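Local coordinates for putative large adhesion protein (Lap) involved in biofilm formation (Marinobacter hydrocarbonoclasticus ATCC 49840, PDB 6M8M) that binds sugars such as glucose through a calcium-dependent PA14 domain of an RTX adhesin, and so probably helps the bacterium attach and form biofilms, at residues A[86-94]-A[107-116]; A[137-145]-A[167-178]. All coordinates share one frame; numbering follows the deposited sequence.

Contact 1: residues A[86-94]-A[107-116]; sequences DLGGNGKVQ and DPENSSDAIV. With CA (calcium ion), chain C; CA (calcium ion), chain D.
Asp107 meets Gln94 through OD1, which takes a hydrogen bond of 3.0 Å from Gln94 NE2. The amide comes from above the carboxylate, the two planes 82° apart, while the same OD1 binds a calcium ion at 2.4 Å. Gln94 gets there by a bend at chi2 (82°). Pro108 gives its carbonyl O to that calcium and rests the CG corner of its ring on Val93 CG1 at 3.9 Å, with Tyr42 of strand 38-45 touching both. Asn110 works with both ends: OD1 ligates the ion at 2.4 Å and ND2 donates to Asn90 OD1 at 3.0 Å, the two amides turned 74° apart. Four waters complete the coordination, and one of them bonds to Asn90 OD1, Gly91 N and Asp107 OD2. The site ties the loop at the N-cap of helix 92-96 to the loop leading into strand 113-122 of the PA14 fold. Ser111 N bonds to Gly88 O at 2.8 Å, and a water joins Ser111 O to Asp86 OD2; Asp86 OD1 is taken by Gly184 N. Ser112 OG donates to Asp113 OD1, whose carboxylate grips a second calcium with both oxygens, alongside Gln47, Asn53 and Gln182. Ala114 CB packs against Leu87 CG at 3.8 Å.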
loop_
_atom_site.group_PDB
_atom_site.type_symbol
_atom_site.label_atom_id
_atom_site.label_comp_id
_atom_site.label_asym_id
_atom_site.label_seq_id
_atom_site.Cartn_x
_atom_site.Cartn_y
_atom_site.Cartn_z
ATOM N N ASP A 86 -12.501 -9.034 -7.332
ATOM C CA ASP A 86 -12.074 -7.651 -7.465
ATOM C C ASP A 86 -12.017 -6.930 -6.124
ATOM O O ASP A 86 -13.002 -6.913 -5.372
ATOM C CB ASP A 86 -12.977 -6.809 -8.377
ATOM C CG ASP A 86 -13.216 -7.414 -9.748
ATOM O OD1 ASP A 86 -12.388 -8.206 -10.252
ATOM O OD2 ASP A 86 -14.249 -7.061 -10.354
ATOM N N LEU A 87 -10.893 -6.271 -5.837
ATOM C CA LEU A 87 -10.836 -5.411 -4.662
ATOM C C LEU A 87 -11.925 -4.352 -4.703
ATOM O O LEU A 87 -12.448 -3.959 -3.655
ATOM C CB LEU A 87 -9.460 -4.764 -4.561
ATOM C CG LEU A 87 -9.263 -3.802 -3.401
ATOM C CD1 LEU A 87 -9.638 -4.445 -2.071
ATOM C CD2 LEU A 87 -7.814 -3.339 -3.353
ATOM N N GLY A 88 -12.287 -3.884 -5.897
ATOM C CA GLY A 88 -13.340 -2.909 -6.049
ATOM C C GLY A 88 -14.753 -3.448 -6.026
ATOM O O GLY A 88 -15.705 -2.679 -6.188
ATOM N N GLY A 89 -14.935 -4.738 -5.824
ATOM C CA GLY A 89 -16.267 -5.306 -5.779
ATOM C C GLY A 89 -17.009 -4.962 -4.503
ATOM O O GLY A 89 -16.441 -4.545 -3.500
ATOM N N ASN A 90 -18.327 -5.171 -4.526
ATOM C CA ASN A 90 -19.159 -4.842 -3.373
ATOM C C ASN A 90 -18.644 -5.551 -2.123
ATOM O O ASN A 90 -18.462 -6.769 -2.120
ATOM C CB ASN A 90 -20.610 -5.239 -3.660
ATOM C CG ASN A 90 -21.613 -4.495 -2.777
ATOM O OD1 ASN A 90 -21.540 -3.289 -2.583
ATOM N ND2 ASN A 90 -22.600 -5.233 -2.280
ATOM N N GLY A 91 -18.408 -4.778 -1.068
ATOM C CA GLY A 91 -17.945 -5.297 0.200
ATOM C C GLY A 91 -16.502 -5.738 0.237
ATOM O O GLY A 91 -16.034 -6.180 1.286
ATOM N N LYS A 92 -15.769 -5.632 -0.866
ATOM C CA LYS A 92 -14.470 -6.299 -0.948
ATOM C C LYS A 92 -13.354 -5.536 -0.239
ATOM O O LYS A 92 -12.503 -6.159 0.404
ATOM C CB LYS A 92 -14.126 -6.622 -2.410
ATOM C CG LYS A 92 -15.035 -7.683 -3.015
ATOM C CD LYS A 92 -14.723 -9.060 -2.422
ATOM C CE LYS A 92 -15.733 -10.124 -2.819
ATOM N NZ LYS A 92 -15.982 -10.183 -4.270
ATOM N N VAL A 93 -13.327 -4.205 -0.309
ATOM C CA VAL A 93 -12.271 -3.490 0.399
ATOM C C VAL A 93 -12.438 -3.695 1.900
ATOM O O VAL A 93 -11.450 -3.803 2.635
ATOM C CB VAL A 93 -12.184 -2.000 0.008
ATOM C CG1 VAL A 93 -13.423 -1.227 0.378
ATOM C CG2 VAL A 93 -10.951 -1.377 0.652
ATOM N N GLN A 94 -13.680 -3.788 2.382
ATOM C CA GLN A 94 -13.904 -4.040 3.799
ATOM C C GLN A 94 -13.301 -5.382 4.204
ATOM O O GLN A 94 -12.583 -5.473 5.207
ATOM C CB GLN A 94 -15.399 -3.988 4.108
ATOM C CG GLN A 94 -16.012 -2.596 4.042
ATOM C CD GLN A 94 -16.376 -2.127 2.647
ATOM O OE1 GLN A 94 -16.349 -2.881 1.677
ATOM N NE2 GLN A 94 -16.744 -0.861 2.551
ATOM N N ASP A 107 -18.099 3.681 2.867
ATOM C CA ASP A 107 -18.030 2.571 1.922
ATOM C C ASP A 107 -17.832 3.184 0.543
ATOM O O ASP A 107 -18.772 3.795 0.006
ATOM C CB ASP A 107 -19.303 1.750 1.970
ATOM C CG ASP A 107 -19.287 0.572 1.009
ATOM O OD1 ASP A 107 -18.286 0.404 0.271
ATOM O OD2 ASP A 107 -20.271 -0.210 0.985
ATOM N N PRO A 108 -16.643 3.113 -0.038
ATOM C CA PRO A 108 -16.424 3.753 -1.337
ATOM C C PRO A 108 -17.207 3.054 -2.435
ATOM O O PRO A 108 -17.580 1.892 -2.322
ATOM C CB PRO A 108 -14.917 3.607 -1.551
ATOM C CG PRO A 108 -14.568 2.359 -0.808
ATOM C CD PRO A 108 -15.490 2.302 0.394
ATOM N N GLU A 109 -17.452 3.783 -3.514
ATOM C CA GLU A 109 -18.142 3.199 -4.655
ATOM C C GLU A 109 -17.384 1.984 -5.166
ATOM O O GLU A 109 -16.160 1.886 -5.026
ATOM C CB GLU A 109 -18.282 4.242 -5.763
ATOM C CG GLU A 109 -16.972 4.629 -6.404
ATOM C CD GLU A 109 -17.051 5.939 -7.173
ATOM O OE1 GLU A 109 -17.075 7.014 -6.531
ATOM O OE2 GLU A 109 -17.091 5.899 -8.416
ATOM N N ASN A 110 -18.128 1.046 -5.732
ATOM C CA ASN A 110 -17.541 -0.147 -6.322
ATOM C C ASN A 110 -17.000 0.147 -7.723
ATOM O O ASN A 110 -17.468 1.052 -8.417
ATOM C CB ASN A 110 -18.595 -1.240 -6.419
ATOM C CG ASN A 110 -19.185 -1.597 -5.067
ATOM O OD1 ASN A 110 -18.533 -1.457 -4.032
ATOM N ND2 ASN A 110 -20.426 -2.042 -5.064
ATOM N N SER A 111 -16.000 -0.629 -8.142
ATOM C CA SER A 111 -15.375 -0.401 -9.432
ATOM C C SER A 111 -14.604 -1.634 -9.870
ATOM O O SER A 111 -14.390 -2.571 -9.101
ATOM C CB SER A 111 -14.437 0.803 -9.379
ATOM O OG SER A 111 -13.398 0.597 -8.426
ATOM N N SER A 112 -14.154 -1.602 -11.125
ATOM C CA SER A 112 -13.411 -2.718 -11.699
ATOM C C SER A 112 -12.025 -2.854 -11.086
ATOM O O SER A 112 -11.535 -3.976 -10.894
ATOM C CB SER A 112 -13.298 -2.525 -13.213
ATOM O OG SER A 112 -12.607 -1.332 -13.539
ATOM N N ASP A 113 -11.353 -1.734 -10.841
ATOM C CA ASP A 113 -9.969 -1.675 -10.404
ATOM C C ASP A 113 -9.918 -0.847 -9.125
ATOM O O ASP A 113 -10.830 -0.077 -8.817
ATOM C CB ASP A 113 -9.076 -1.021 -11.463
ATOM C CG ASP A 113 -8.993 -1.806 -12.785
ATOM O OD1 ASP A 113 -10.045 -2.185 -13.360
ATOM O OD2 ASP A 113 -7.866 -2.043 -13.271
ATOM N N ALA A 114 -8.809 -0.928 -8.397
ATOM C CA ALA A 114 -8.718 -0.203 -7.136
ATOM C C ALA A 114 -7.269 0.116 -6.823
ATOM O O ALA A 114 -6.361 -0.636 -7.169
ATOM C CB ALA A 114 -9.328 -1.020 -6.004
ATOM N N ILE A 115 -7.072 1.231 -6.124
ATOM C CA ILE A 115 -5.751 1.719 -5.747
ATOM C C ILE A 115 -5.765 2.017 -4.257
ATOM O O ILE A 115 -6.733 2.600 -3.744
ATOM C CB ILE A 115 -5.406 3.002 -6.531
ATOM C CG1 ILE A 115 -5.289 2.713 -8.030
ATOM C CG2 ILE A 115 -4.131 3.642 -6.022
ATOM C CD1 ILE A 115 -5.399 3.936 -8.905
ATOM N N VAL A 116 -4.678 1.656 -3.569
ATOM C CA VAL A 116 -4.479 2.022 -2.170
ATOM C C VAL A 116 -3.169 2.781 -2.059
ATOM O O VAL A 116 -2.154 2.376 -2.642
ATOM C CB VAL A 116 -4.444 0.774 -1.267
ATOM C CG1 VAL A 116 -4.126 1.155 0.174
ATOM C CG2 VAL A 116 -5.745 0.017 -1.361
HETATM CA CA CA C . -18.101 -0.378 -1.983
HETATM CA CA CA D . -8.878 -3.798 -14.753
HETATM O O HOH W 1 -15.720 -4.966 -9.562
HETATM O O HOH W 2 -10.567 -4.185 -8.239
HETATM O O HOH W 3 -19.703 -1.996 -1.013
HETATM O O HOH W 4 -16.750 -2.072 -0.950
HETATM O O HOH W 5 -15.861 -0.229 -2.945
HETATM O O HOH W 6 -20.213 0.625 -2.504
HETATM O O HOH W 7 -8.432 -5.956 -15.854
#

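Contact 2: residues A[137-145]-A[167-178]; sequences DGYRIEVNG and LTGDGPHSVEIV. With CA (calcium ion), chain E; BGC (beta-D-glucopyranose), chain B.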
loop_
_atom_site.group_PDB
_atom_site.type_symbol
_atom_site.label_atom_id
_atom_site.label_comp_id
_atom_site.label_asym_id
_atom_site.label_seq_id
_atom_site.Cartn_x
_atom_site.Cartn_y
_atom_site.Cartn_z
ATOM N N ASP A 137 -2.099 -6.782 -7.169
ATOM C CA ASP A 137 -1.182 -6.771 -8.289
ATOM C C ASP A 137 0.127 -6.081 -7.939
ATOM O O ASP A 137 0.978 -6.700 -7.300
ATOM C CB ASP A 137 -1.883 -6.128 -9.493
ATOM C CG ASP A 137 -2.884 -7.075 -10.114
ATOM O OD1 ASP A 137 -2.442 -7.975 -10.872
ATOM O OD2 ASP A 137 -4.099 -6.973 -9.786
ATOM N N GLY A 138 0.322 -4.845 -8.381
ATOM C CA GLY A 138 1.590 -4.165 -8.250
ATOM C C GLY A 138 1.647 -3.156 -7.119
ATOM O O GLY A 138 0.658 -2.852 -6.463
ATOM N N TYR A 139 2.849 -2.621 -6.933
ATOM C CA TYR A 139 3.082 -1.680 -5.850
ATOM C C TYR A 139 4.436 -1.009 -6.021
ATOM O O TYR A 139 5.313 -1.488 -6.749
ATOM C CB TYR A 139 3.055 -2.355 -4.460
ATOM C CG TYR A 139 4.074 -3.460 -4.376
ATOM C CD1 TYR A 139 3.775 -4.718 -4.857
ATOM C CD2 TYR A 139 5.362 -3.236 -3.899
ATOM C CE1 TYR A 139 4.701 -5.732 -4.851
ATOM C CE2 TYR A 139 6.320 -4.259 -3.902
ATOM C CZ TYR A 139 5.974 -5.503 -4.387
ATOM O OH TYR A 139 6.912 -6.524 -4.402
ATOM N N ARG A 140 4.607 0.093 -5.294
ATOM C CA ARG A 140 5.904 0.727 -5.113
ATOM C C ARG A 140 5.971 1.269 -3.694
ATOM O O ARG A 140 5.008 1.895 -3.229
ATOM C CB ARG A 140 6.140 1.870 -6.096
ATOM C CG ARG A 140 7.500 2.548 -5.834
ATOM C CD ARG A 140 7.826 3.621 -6.829
ATOM N NE ARG A 140 8.156 3.037 -8.118
ATOM C CZ ARG A 140 8.318 3.743 -9.223
ATOM N NH1 ARG A 140 8.160 5.063 -9.203
ATOM N NH2 ARG A 140 8.605 3.127 -10.350
ATOM N N ILE A 141 7.095 1.045 -3.019
ATOM C CA ILE A 141 7.405 1.650 -1.727
ATOM C C ILE A 141 8.573 2.606 -1.917
ATOM O O ILE A 141 9.610 2.227 -2.468
ATOM C CB ILE A 141 7.778 0.593 -0.666
ATOM C CG1 ILE A 141 6.699 -0.488 -0.586
ATOM C CG2 ILE A 141 8.039 1.281 0.673
ATOM C CD1 ILE A 141 6.898 -1.497 0.518
ATOM N N GLU A 142 8.409 3.830 -1.454
ATOM C CA GLU A 142 9.463 4.835 -1.452
ATOM C C GLU A 142 9.731 5.288 -0.026
ATOM O O GLU A 142 8.796 5.479 0.760
ATOM C CB GLU A 142 9.054 6.039 -2.305
ATOM C CG GLU A 142 8.991 5.738 -3.786
ATOM C CD GLU A 142 8.382 6.860 -4.610
ATOM O OE1 GLU A 142 7.872 7.833 -4.013
ATOM O OE2 GLU A 142 8.415 6.762 -5.857
ATOM N N VAL A 143 11.002 5.440 0.323
ATOM C CA VAL A 143 11.419 5.977 1.616
ATOM C C VAL A 143 12.263 7.198 1.316
ATOM O O VAL A 143 13.235 7.115 0.552
ATOM C CB VAL A 143 12.191 4.948 2.446
ATOM C CG1 VAL A 143 12.820 5.614 3.671
ATOM C CG2 VAL A 143 11.258 3.822 2.876
ATOM N N ASN A 144 11.854 8.344 1.856
ATOM C CA ASN A 144 12.522 9.614 1.585
ATOM C C ASN A 144 12.658 9.834 0.084
ATOM O O ASN A 144 13.687 10.308 -0.413
ATOM C CB ASN A 144 13.858 9.694 2.308
ATOM C CG ASN A 144 13.686 9.958 3.795
ATOM O OD1 ASN A 144 12.835 10.750 4.202
ATOM N ND2 ASN A 144 14.470 9.269 4.613
ATOM N N GLY A 145 11.605 9.476 -0.647
ATOM C CA GLY A 145 11.516 9.720 -2.067
ATOM C C GLY A 145 12.234 8.729 -2.955
ATOM O O GLY A 145 12.152 8.859 -4.183
ATOM N N LEU A 167 18.663 4.804 6.421
ATOM C CA LEU A 167 18.017 6.095 6.627
ATOM C C LEU A 167 19.044 7.206 6.466
ATOM O O LEU A 167 20.187 7.082 6.901
ATOM C CB LEU A 167 17.366 6.140 8.000
ATOM C CG LEU A 167 16.326 5.050 8.265
ATOM C CD1 LEU A 167 15.793 5.156 9.693
ATOM C CD2 LEU A 167 15.182 5.110 7.280
ATOM N N THR A 168 18.633 8.282 5.803
ATOM C CA THR A 168 19.533 9.363 5.416
ATOM C C THR A 168 18.929 10.701 5.812
ATOM O O THR A 168 17.729 10.928 5.632
ATOM C CB THR A 168 19.786 9.307 3.894
ATOM O OG1 THR A 168 20.374 8.041 3.551
ATOM C CG2 THR A 168 20.724 10.412 3.451
ATOM N N GLY A 169 19.774 11.586 6.356
ATOM C CA GLY A 169 19.298 12.823 6.944
ATOM C C GLY A 169 18.697 12.594 8.319
ATOM O O GLY A 169 18.659 11.481 8.844
ATOM N N ASP A 170 18.199 13.682 8.911
ATOM C CA ASP A 170 17.670 13.621 10.268
ATOM C C ASP A 170 16.188 13.283 10.321
ATOM O O ASP A 170 15.652 13.085 11.417
ATOM C CB ASP A 170 17.915 14.942 11.002
ATOM N N GLY A 171 15.517 13.208 9.177
ATOM C CA GLY A 171 14.114 12.870 9.151
ATOM C C GLY A 171 13.238 14.062 9.467
ATOM O O GLY A 171 13.716 15.195 9.573
ATOM N N PRO A 172 11.923 13.835 9.624
ATOM C CA PRO A 172 11.254 12.527 9.569
ATOM C C PRO A 172 11.515 11.763 8.278
ATOM O O PRO A 172 11.781 12.343 7.222
ATOM C CB PRO A 172 9.764 12.882 9.684
ATOM C CG PRO A 172 9.670 14.318 9.294
ATOM C CD PRO A 172 10.959 14.945 9.737
ATOM N N HIS A 173 11.472 10.445 8.383
ATOM C CA HIS A 173 11.769 9.556 7.265
ATOM C C HIS A 173 10.448 9.145 6.642
ATOM O O HIS A 173 9.762 8.245 7.132
ATOM C CB HIS A 173 12.580 8.370 7.754
ATOM C CG HIS A 173 13.893 8.773 8.339
ATOM N ND1 HIS A 173 14.890 9.331 7.576
ATOM C CD2 HIS A 173 14.361 8.735 9.608
ATOM C CE1 HIS A 173 15.929 9.609 8.347
ATOM N NE2 HIS A 173 15.635 9.252 9.582
ATOM N N SER A 174 10.102 9.798 5.550
ATOM C CA SER A 174 8.818 9.565 4.923
ATOM C C SER A 174 8.784 8.195 4.268
ATOM O O SER A 174 9.789 7.699 3.750
ATOM C CB SER A 174 8.574 10.630 3.862
ATOM O OG SER A 174 9.501 10.478 2.792
ATOM N N VAL A 175 7.619 7.570 4.311
ATOM C CA VAL A 175 7.340 6.352 3.568
ATOM C C VAL A 175 6.044 6.554 2.799
ATOM O O VAL A 175 5.070 7.101 3.330
ATOM C CB VAL A 175 7.308 5.113 4.489
ATOM C CG1 VAL A 175 6.252 5.227 5.595
ATOM C CG2 VAL A 175 7.107 3.850 3.665
ATOM N N GLU A 176 6.064 6.175 1.525
ATOM C CA GLU A 176 4.903 6.273 0.650
ATOM C C GLU A 176 4.773 4.969 -0.101
ATOM O O GLU A 176 5.729 4.527 -0.751
ATOM C CB GLU A 176 5.021 7.428 -0.334
ATOM C CG GLU A 176 3.860 7.474 -1.319
ATOM C CD GLU A 176 3.805 8.747 -2.137
ATOM O OE1 GLU A 176 4.109 9.827 -1.589
ATOM O OE2 GLU A 176 3.441 8.662 -3.334
ATOM N N ILE A 177 3.605 4.352 -0.001
ATOM C CA ILE A 177 3.300 3.087 -0.654
ATOM C C ILE A 177 2.124 3.314 -1.576
ATOM O O ILE A 177 1.103 3.871 -1.147
ATOM C CB ILE A 177 2.943 2.013 0.385
ATOM C CG1 ILE A 177 4.119 1.791 1.336
ATOM C CG2 ILE A 177 2.504 0.720 -0.283
ATOM C CD1 ILE A 177 3.721 1.239 2.663
ATOM N N VAL A 178 2.245 2.867 -2.818
ATOM C CA VAL A 178 1.087 2.774 -3.701
ATOM C C VAL A 178 0.948 1.317 -4.119
ATOM O O VAL A 178 1.946 0.602 -4.275
ATOM C CB VAL A 178 1.144 3.719 -4.916
ATOM C CG1 VAL A 178 1.243 5.173 -4.465
ATOM C CG2 VAL A 178 2.267 3.347 -5.843
HETATM CA CA CA E . -5.609 -8.755 -9.114
HETATM C C2 BGC B . -5.241 -11.699 -10.767
HETATM C C3 BGC B . -4.830 -13.134 -10.778
HETATM C C4 BGC B . -4.263 -13.522 -12.121
HETATM C C5 BGC B . -3.123 -12.587 -12.500
HETATM C C6 BGC B . -2.524 -12.867 -13.841
HETATM C C1 BGC B . -4.070 -10.818 -11.168
HETATM O O1 BGC B . -4.457 -9.516 -11.216
HETATM O O2 BGC B . -5.678 -11.241 -9.479
HETATM O O3 BGC B . -5.957 -13.976 -10.449
HETATM O O4 BGC B . -3.720 -14.840 -12.055
HETATM O O5 BGC B . -3.601 -11.203 -12.509
HETATM O O6 BGC B . -3.484 -12.798 -14.864
HETATM O O HOH W 8 9.034 8.601 0.567
HETATM O O HOH W 9 7.576 9.522 -1.569
#
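Strands 139-143 and 174-178 run antiparallel (172°), their axes 4.8 Å apart. Arg140 pairs with Val178 and Glu142 with Glu176 as hydrogen-bonded pairs, two N-H...O bonds each; Ile141-Ile177 and Val143-Val175 are non-hydrogen-bonded. A bond from Asn144 N to Ser174 O extends the ladder.

On the buried face, Ile141 CG1 lies alongside Ile177 CG1 at 3.9 Å and Ile141 CG2 alongside Val175 CG2 at 4.1 Å, all pointing the same way; Phe131 and Val133 of strand 128-136 pack on Ile141. The other face carries Glu142 and Glu176, with Glu142 OE1 4.6 Å from Glu176 OE2. Lys61, salt-bridged to Glu176, probably eases that repulsion, while Arg140 turns to Glu150.

At the far end Asn144 CG stands opposite the carbonyl carbon (chi1 -75°), which brings the amide to the backbone of His173 and Ser174. Asn144 ND2 donates to His173 ND1 at 3.0 Å, each in the other group's plane, so the bond runs close to the line where the planes, 66° apart, meet. The ring is held between Leu167 CB and Gly171 CA. Asn144 OD1 accepts Ser174 N from above the carbonyl plane.

The pairing continues through a classic beta bulge, Asp137 and Gly138 both facing Trp180. Asp137 OD2 and glucose O1 and O2 ligate one calcium, Asp137 OD1 lies 2.6 Å from glucose O1, and the cis-linked Asp136-Asp137 pair is the DcisD motif of sugar-binding PA14 domains.

Contact 1 closes before contact 2 opens along the chain, and their centres lie about 25 Å apart on opposite sides of the chain's centre. They meet in one antiparallel sheet: strand 113-122, which begins in contact 1, neighbours strand 174-181, which pairs with strand 139-143 in contact 2, and Val116 O packs on Val178 CB at 4.2 Å. Contact 2 supplies Asp137 to the sugar site; contact 1 reaches it indirectly, through Leu87 N to Asp181 and Asp86 to Gly184. Asp181 shares the sugar-binding calcium with Asp137, and Gln182, next along, serves both the glucose pocket and the calcium of Asp113, consistent with a sugar-binding end ordered by calcium.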